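Local coordinates for tumor necrosis factor ligand superfamily member 9 (Mus musculus, PDB 6MKB), which acts as a cytokine that binds the receptor TNFRSF9 and induces proliferation of activated peripheral blood T cells, at residues 57-62 against 162-167; 85-90 against 129-134. All coordinates share one frame; numbering follows the deposited sequence.

Interaction 1 (57-62 against 162-167); sequences PGLYYV and FLVKPD
L59 is bonded through both backbone ends to the corner at V164 and K165. Its O accepts two N-H groups, from V164 N at 2.8 Å and, longer, from K165 N at 3.2 Å; the first arrives nearly in line with the carbonyl bond, the second in the carbonyl plane on a lone pair. L59 N in turn gives a nearly straight bond to K165 O at 2.8 Å. Two residues set against one make a classic beta bulge, where the antiparallel register slips by one. On one side of it Y61 and F162 exchange N-H...O bonds as a hydrogen-bonded pair; on the other, D167 N reaches P57 O from above the carbonyl plane. G58 and P166 form a non-hydrogen-bonded pair, and G58 CA comes 3.2 Å from K165 O.

The side chains part to two faces. Y60 and L163 share one: L163 CD1 sits 3.9 Å from the centroid of the Y60 ring, a CH-pi contact over the face, while Y60 OH bonds to S56 O. On the other, Y61 and F162 run side by side with planes only 5° apart, but slid so that the rings barely overlap: Y61 CB lies over the F162 ring and F162 CZ over the rim of the Y61 ring. F162 chi1 of 45° wedges CG between backbone N and carbonyl carbon and helps bring its ring against Y61. V164, at the corner, sets CG2 3.8 Å from Y61 CB, and L59 CD2 meets K165 CE.

F162 stacks on F162 of the second subunit, and Y61 meets F63 of that subunit. The regular Y61-F162 pair beyond the bulge carries the rings that meet the second subunit, on the inner sheet of a TNF-type jelly roll.

Interaction 2 (85-90 against 129-134); sequences LVLQAK and HRLSVG
L87 and L131 meet on the closely packed face of this strand pair, where L87 CD1 lies 3.8 Å from L131 CG and the L87 side chain slants across that of L131. A89 CB touches L131 CD1 at 3.7 Å and approaches the H129 ring at its edge, near the ring plane. At the far end L85 CB reaches V133 CG1 at a looser 4.2 Å. F159 and L161 of strand 149-166 and V62 and L64 of strand 58-70 pack against this leucine-valine face, which therefore looks into the middle of the sandwich.

The reverse face, bearing V86, Q88, K90, R130 and S132, is more polar and partly open to solvent. S132 OG donates to Q88 OE1 at 2.7 Å, in the amide plane on a lone pair; chi1 of 72° turns the hydroxyl toward the glutamine. Q88, extended beyond CG, rises from the sheet and leans toward G134, bringing NE2 3.5 Å from its CA, where there is no side chain to meet it. K90 and R130 touch only near the backbone, CB to CB at 4.0 Å. Their charged ends stay apart yet share E51, each in a salt bridge, and R130 has a second one with E46.

Between the faces runs a regular ladder of six backbone bonds joining V86 with G134, Q88 with S132 and K90 with R130. The bond from V86 N to G134 O, 2.8 Å and 175° at the hydrogen, is almost straight. Regular antiparallel pairing of 85-90 with 129-134, apolar inward and polar outward, is characteristic of the outer sheet of the TNF jelly-roll sandwich.

Interactions 1 and 2 lie on facing layers of one TNF homology domain and touch through V62, whose CG1 packs on L87 CD2 at 3.9 Å and on L131 CD2 at 4.3 Å. Their centres are about 16 Å apart. Interaction 2 is nested within the chain loop that interaction 1 closes, and is the more buried, about 8 Å from the chain centre against about 18 Å. Its pairing is regular and its inward face aliphatic, while its outward charges pair with glutamates beyond the two segments. Interaction 1 is bulged and aromatic, runs out to an exposed end at 165-167, and meets the second subunit, which does not reach the segments of interaction 2.

Interaction 1 (57-62 against 162-167)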
loop_
_atom_site.group_PDB
_atom_site.type_symbol
_atom_site.label_atom_id
_atom_site.label_comp_id
_atom_site.label_asym_id
_atom_site.label_seq_id
_atom_site.Cartn_x
_atom_site.Cartn_y
_atom_site.Cartn_z
ATOM N N PRO B 57 4.880 -22.335 4.369
ATOM C CA PRO B 57 5.900 -21.426 3.822
ATOM C C PRO B 57 5.629 -21.004 2.370
ATOM O O PRO B 57 5.007 -21.732 1.573
ATOM C CB PRO B 57 7.180 -22.255 3.899
ATOM C CG PRO B 57 6.699 -23.672 3.748
ATOM C CD PRO B 57 5.377 -23.732 4.429
ATOM N N GLY B 58 6.166 -19.841 2.032
ATOM C CA GLY B 58 6.076 -19.282 0.698
ATOM C C GLY B 58 6.340 -17.799 0.638
ATOM O O GLY B 58 6.772 -17.191 1.624
ATOM N N LEU B 59 6.082 -17.218 -0.536
ATOM C CA LEU B 59 6.230 -15.792 -0.793
ATOM C C LEU B 59 4.890 -15.119 -0.508
ATOM O O LEU B 59 3.882 -15.422 -1.160
ATOM C CB LEU B 59 6.703 -15.545 -2.238
ATOM C CG LEU B 59 7.070 -14.109 -2.606
ATOM C CD1 LEU B 59 8.354 -13.648 -1.883
ATOM C CD2 LEU B 59 7.205 -13.964 -4.117
ATOM N N TYR B 60 4.866 -14.257 0.515
ATOM C CA TYR B 60 3.657 -13.557 0.923
ATOM C C TYR B 60 3.764 -12.082 0.617
ATOM O O TYR B 60 4.823 -11.479 0.811
ATOM C CB TYR B 60 3.388 -13.727 2.444
ATOM C CG TYR B 60 2.876 -15.089 2.861
ATOM C CD1 TYR B 60 3.750 -16.164 3.030
ATOM C CD2 TYR B 60 1.524 -15.298 3.123
ATOM C CE1 TYR B 60 3.287 -17.421 3.416
ATOM C CE2 TYR B 60 1.050 -16.548 3.521
ATOM C CZ TYR B 60 1.933 -17.614 3.649
ATOM O OH TYR B 60 1.473 -18.857 4.028
ATOM N N TYR B 61 2.653 -11.494 0.167
ATOM C CA TYR B 61 2.542 -10.065 -0.013
ATOM C C TYR B 61 2.032 -9.563 1.323
ATOM O O TYR B 61 0.909 -9.904 1.703
ATOM C CB TYR B 61 1.598 -9.754 -1.169
ATOM C CG TYR B 61 1.332 -8.283 -1.417
ATOM C CD1 TYR B 61 0.449 -7.568 -0.610
ATOM C CD2 TYR B 61 1.849 -7.643 -2.535
ATOM C CE1 TYR B 61 0.157 -6.233 -0.865
ATOM C CE2 TYR B 61 1.532 -6.323 -2.820
ATOM C CZ TYR B 61 0.715 -5.607 -1.963
ATOM O OH TYR B 61 0.415 -4.286 -2.229
ATOM N N VAL B 62 2.880 -8.873 2.100
ATOM C CA VAL B 62 2.491 -8.384 3.422
ATOM C C VAL B 62 2.194 -6.908 3.286
ATOM O O VAL B 62 2.919 -6.200 2.574
ATOM C CB VAL B 62 3.568 -8.683 4.494
ATOM C CG1 VAL B 62 3.014 -8.445 5.896
ATOM C CG2 VAL B 62 4.093 -10.105 4.364
ATOM N N PHE B 162 -1.109 -12.157 2.027
ATOM C CA PHE B 162 -1.645 -13.166 1.150
ATOM C C PHE B 162 -0.532 -13.982 0.522
ATOM O O PHE B 162 0.512 -13.440 0.189
ATOM C CB PHE B 162 -2.586 -12.606 0.086
ATOM C CG PHE B 162 -2.253 -11.372 -0.694
ATOM C CD1 PHE B 162 -1.533 -11.458 -1.879
ATOM C CD2 PHE B 162 -2.829 -10.139 -0.361
ATOM C CE1 PHE B 162 -1.343 -10.314 -2.687
ATOM C CE2 PHE B 162 -2.636 -9.002 -1.164
ATOM C CZ PHE B 162 -1.917 -9.099 -2.330
ATOM N N LEU B 163 -0.756 -15.298 0.380
ATOM C CA LEU B 163 0.200 -16.200 -0.229
ATOM C C LEU B 163 0.168 -16.027 -1.740
ATOM O O LEU B 163 -0.861 -16.265 -2.375
ATOM C CB LEU B 163 -0.062 -17.661 0.188
ATOM C CG LEU B 163 0.876 -18.749 -0.387
ATOM C CD1 LEU B 163 2.354 -18.446 -0.064
ATOM C CD2 LEU B 163 0.509 -20.118 0.174
ATOM N N VAL B 164 1.310 -15.618 -2.297
ATOM C CA VAL B 164 1.546 -15.330 -3.715
ATOM C C VAL B 164 2.189 -16.550 -4.403
ATOM O O VAL B 164 1.853 -16.883 -5.538
ATOM C CB VAL B 164 2.437 -14.051 -3.801
ATOM C CG1 VAL B 164 3.150 -13.915 -5.127
ATOM C CG2 VAL B 164 1.631 -12.798 -3.486
ATOM N N LYS B 165 3.127 -17.191 -3.733
ATOM C CA LYS B 165 3.821 -18.331 -4.301
ATOM C C LYS B 165 4.169 -19.341 -3.190
ATOM O O LYS B 165 5.052 -19.062 -2.375
ATOM C CB LYS B 165 5.081 -17.853 -5.060
ATOM C CG LYS B 165 5.865 -18.947 -5.758
ATOM C CD LYS B 165 7.156 -18.438 -6.412
ATOM C CE LYS B 165 8.121 -17.526 -5.654
ATOM N NZ LYS B 165 8.933 -18.236 -4.641
ATOM N N PRO B 166 3.535 -20.534 -3.174
ATOM C CA PRO B 166 3.881 -21.540 -2.153
ATOM C C PRO B 166 5.318 -22.016 -2.288
ATOM O O PRO B 166 5.915 -21.939 -3.356
ATOM C CB PRO B 166 2.891 -22.684 -2.429
ATOM C CG PRO B 166 1.764 -22.036 -3.202
ATOM C CD PRO B 166 2.465 -21.035 -4.059
ATOM N N ASP B 167 5.885 -22.469 -1.188
ATOM C CA ASP B 167 7.261 -22.928 -1.178
ATOM C C ASP B 167 7.475 -24.160 -2.030
ATOM O O ASP B 167 6.616 -25.058 -2.091
ATOM C CB ASP B 167 7.728 -23.231 0.248
ATOM C CG ASP B 167 9.234 -23.221 0.370
ATOM O OD1 ASP B 167 9.837 -22.132 0.176
ATOM O OD2 ASP B 167 9.818 -24.307 0.640
#

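Interaction 2 (85-90 against 129-134)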
loop_
_atom_site.group_PDB
_atom_site.type_symbol
_atom_site.label_atom_id
_atom_site.label_comp_id
_atom_site.label_asym_id
_atom_site.label_seq_id
_atom_site.Cartn_x
_atom_site.Cartn_y
_atom_site.Cartn_z
ATOM N N LEU B 85 4.526 2.306 11.823
ATOM C CA LEU B 85 3.961 0.957 11.963
ATOM C C LEU B 85 5.116 0.041 11.640
ATOM O O LEU B 85 5.624 0.083 10.514
ATOM C CB LEU B 85 2.753 0.690 11.058
ATOM C CG LEU B 85 1.402 1.343 11.382
ATOM C CD1 LEU B 85 0.332 0.720 10.529
ATOM C CD2 LEU B 85 1.026 1.224 12.871
ATOM N N VAL B 86 5.629 -0.674 12.647
ATOM C CA VAL B 86 6.806 -1.525 12.484
ATOM C C VAL B 86 6.386 -2.985 12.458
ATOM O O VAL B 86 5.821 -3.465 13.432
ATOM C CB VAL B 86 7.865 -1.246 13.599
ATOM C CG1 VAL B 86 9.108 -2.109 13.411
ATOM C CG2 VAL B 86 8.252 0.238 13.665
ATOM N N LEU B 87 6.665 -3.691 11.342
ATOM C CA LEU B 87 6.353 -5.116 11.201
ATOM C C LEU B 87 7.379 -5.908 11.973
ATOM O O LEU B 87 8.545 -5.825 11.650
ATOM C CB LEU B 87 6.312 -5.562 9.719
ATOM C CG LEU B 87 5.923 -7.054 9.464
ATOM C CD1 LEU B 87 4.486 -7.349 9.852
ATOM C CD2 LEU B 87 6.151 -7.437 8.033
ATOM N N GLN B 88 6.948 -6.644 13.009
ATOM C CA GLN B 88 7.795 -7.452 13.889
ATOM C C GLN B 88 7.642 -8.932 13.526
ATOM O O GLN B 88 6.603 -9.525 13.790
ATOM C CB GLN B 88 7.431 -7.184 15.358
ATOM C CG GLN B 88 7.554 -5.699 15.773
ATOM C CD GLN B 88 6.812 -5.341 17.048
ATOM O OE1 GLN B 88 5.943 -6.079 17.557
ATOM N NE2 GLN B 88 7.144 -4.185 17.596
ATOM N N ALA B 89 8.654 -9.511 12.867
ATOM C CA ALA B 89 8.648 -10.899 12.394
ATOM C C ALA B 89 9.505 -11.823 13.264
ATOM O O ALA B 89 10.631 -11.473 13.633
ATOM C CB ALA B 89 9.131 -10.959 10.953
ATOM N N LYS B 90 8.940 -13.007 13.593
ATOM C CA LYS B 90 9.557 -14.098 14.357
ATOM C C LYS B 90 9.490 -15.394 13.525
ATOM O O LYS B 90 8.412 -15.960 13.399
ATOM C CB LYS B 90 8.855 -14.290 15.708
ATOM C CG LYS B 90 9.308 -13.344 16.805
ATOM C CD LYS B 90 8.481 -13.537 18.074
ATOM C CE LYS B 90 8.482 -12.285 18.904
ATOM N NZ LYS B 90 7.520 -12.379 20.034
ATOM N N HIS B 129 5.499 -18.940 10.996
ATOM C CA HIS B 129 5.976 -17.555 11.043
ATOM C C HIS B 129 4.987 -16.695 11.825
ATOM O O HIS B 129 3.777 -16.797 11.628
ATOM C CB HIS B 129 6.207 -16.988 9.625
ATOM C CG HIS B 129 7.500 -16.255 9.477
ATOM N ND1 HIS B 129 7.741 -15.085 10.160
ATOM C CD2 HIS B 129 8.576 -16.542 8.716
ATOM C CE1 HIS B 129 8.951 -14.698 9.801
ATOM N NE2 HIS B 129 9.497 -15.545 8.941
ATOM N N ARG B 130 5.511 -15.896 12.749
ATOM C CA ARG B 130 4.724 -15.034 13.629
ATOM C C ARG B 130 5.028 -13.593 13.277
ATOM O O ARG B 130 6.198 -13.213 13.127
ATOM C CB ARG B 130 5.015 -15.341 15.117
ATOM C CG ARG B 130 4.581 -16.742 15.477
ATOM C CD ARG B 130 5.040 -17.169 16.836
ATOM N NE ARG B 130 4.218 -18.290 17.262
ATOM C CZ ARG B 130 3.110 -18.190 17.982
ATOM N NH1 ARG B 130 2.708 -17.008 18.440
ATOM N NH2 ARG B 130 2.367 -19.260 18.213
ATOM N N LEU B 131 3.964 -12.813 13.080
ATOM C CA LEU B 131 4.024 -11.422 12.669
ATOM C C LEU B 131 3.161 -10.571 13.592
ATOM O O LEU B 131 1.979 -10.838 13.756
ATOM C CB LEU B 131 3.511 -11.328 11.218
ATOM C CG LEU B 131 4.476 -11.164 10.029
ATOM C CD1 LEU B 131 5.693 -11.989 10.128
ATOM C CD2 LEU B 131 3.787 -11.526 8.738
ATOM N N SER B 132 3.760 -9.588 14.233
ATOM C CA SER B 132 3.065 -8.636 15.086
ATOM C C SER B 132 3.400 -7.229 14.552
ATOM O O SER B 132 4.309 -7.088 13.723
ATOM C CB SER B 132 3.437 -8.823 16.560
ATOM O OG SER B 132 4.752 -8.400 16.873
ATOM N N VAL B 133 2.649 -6.205 14.970
ATOM C CA VAL B 133 2.882 -4.842 14.496
ATOM C C VAL B 133 3.018 -3.902 15.686
ATOM O O VAL B 133 2.121 -3.817 16.534
ATOM C CB VAL B 133 1.754 -4.375 13.529
ATOM C CG1 VAL B 133 2.000 -2.946 13.010
ATOM C CG2 VAL B 133 1.590 -5.355 12.368
ATOM N N GLY B 134 4.120 -3.180 15.714
ATOM C CA GLY B 134 4.375 -2.190 16.742
ATOM C C GLY B 134 4.084 -0.784 16.271
ATOM O O GLY B 134 4.439 -0.394 15.154
#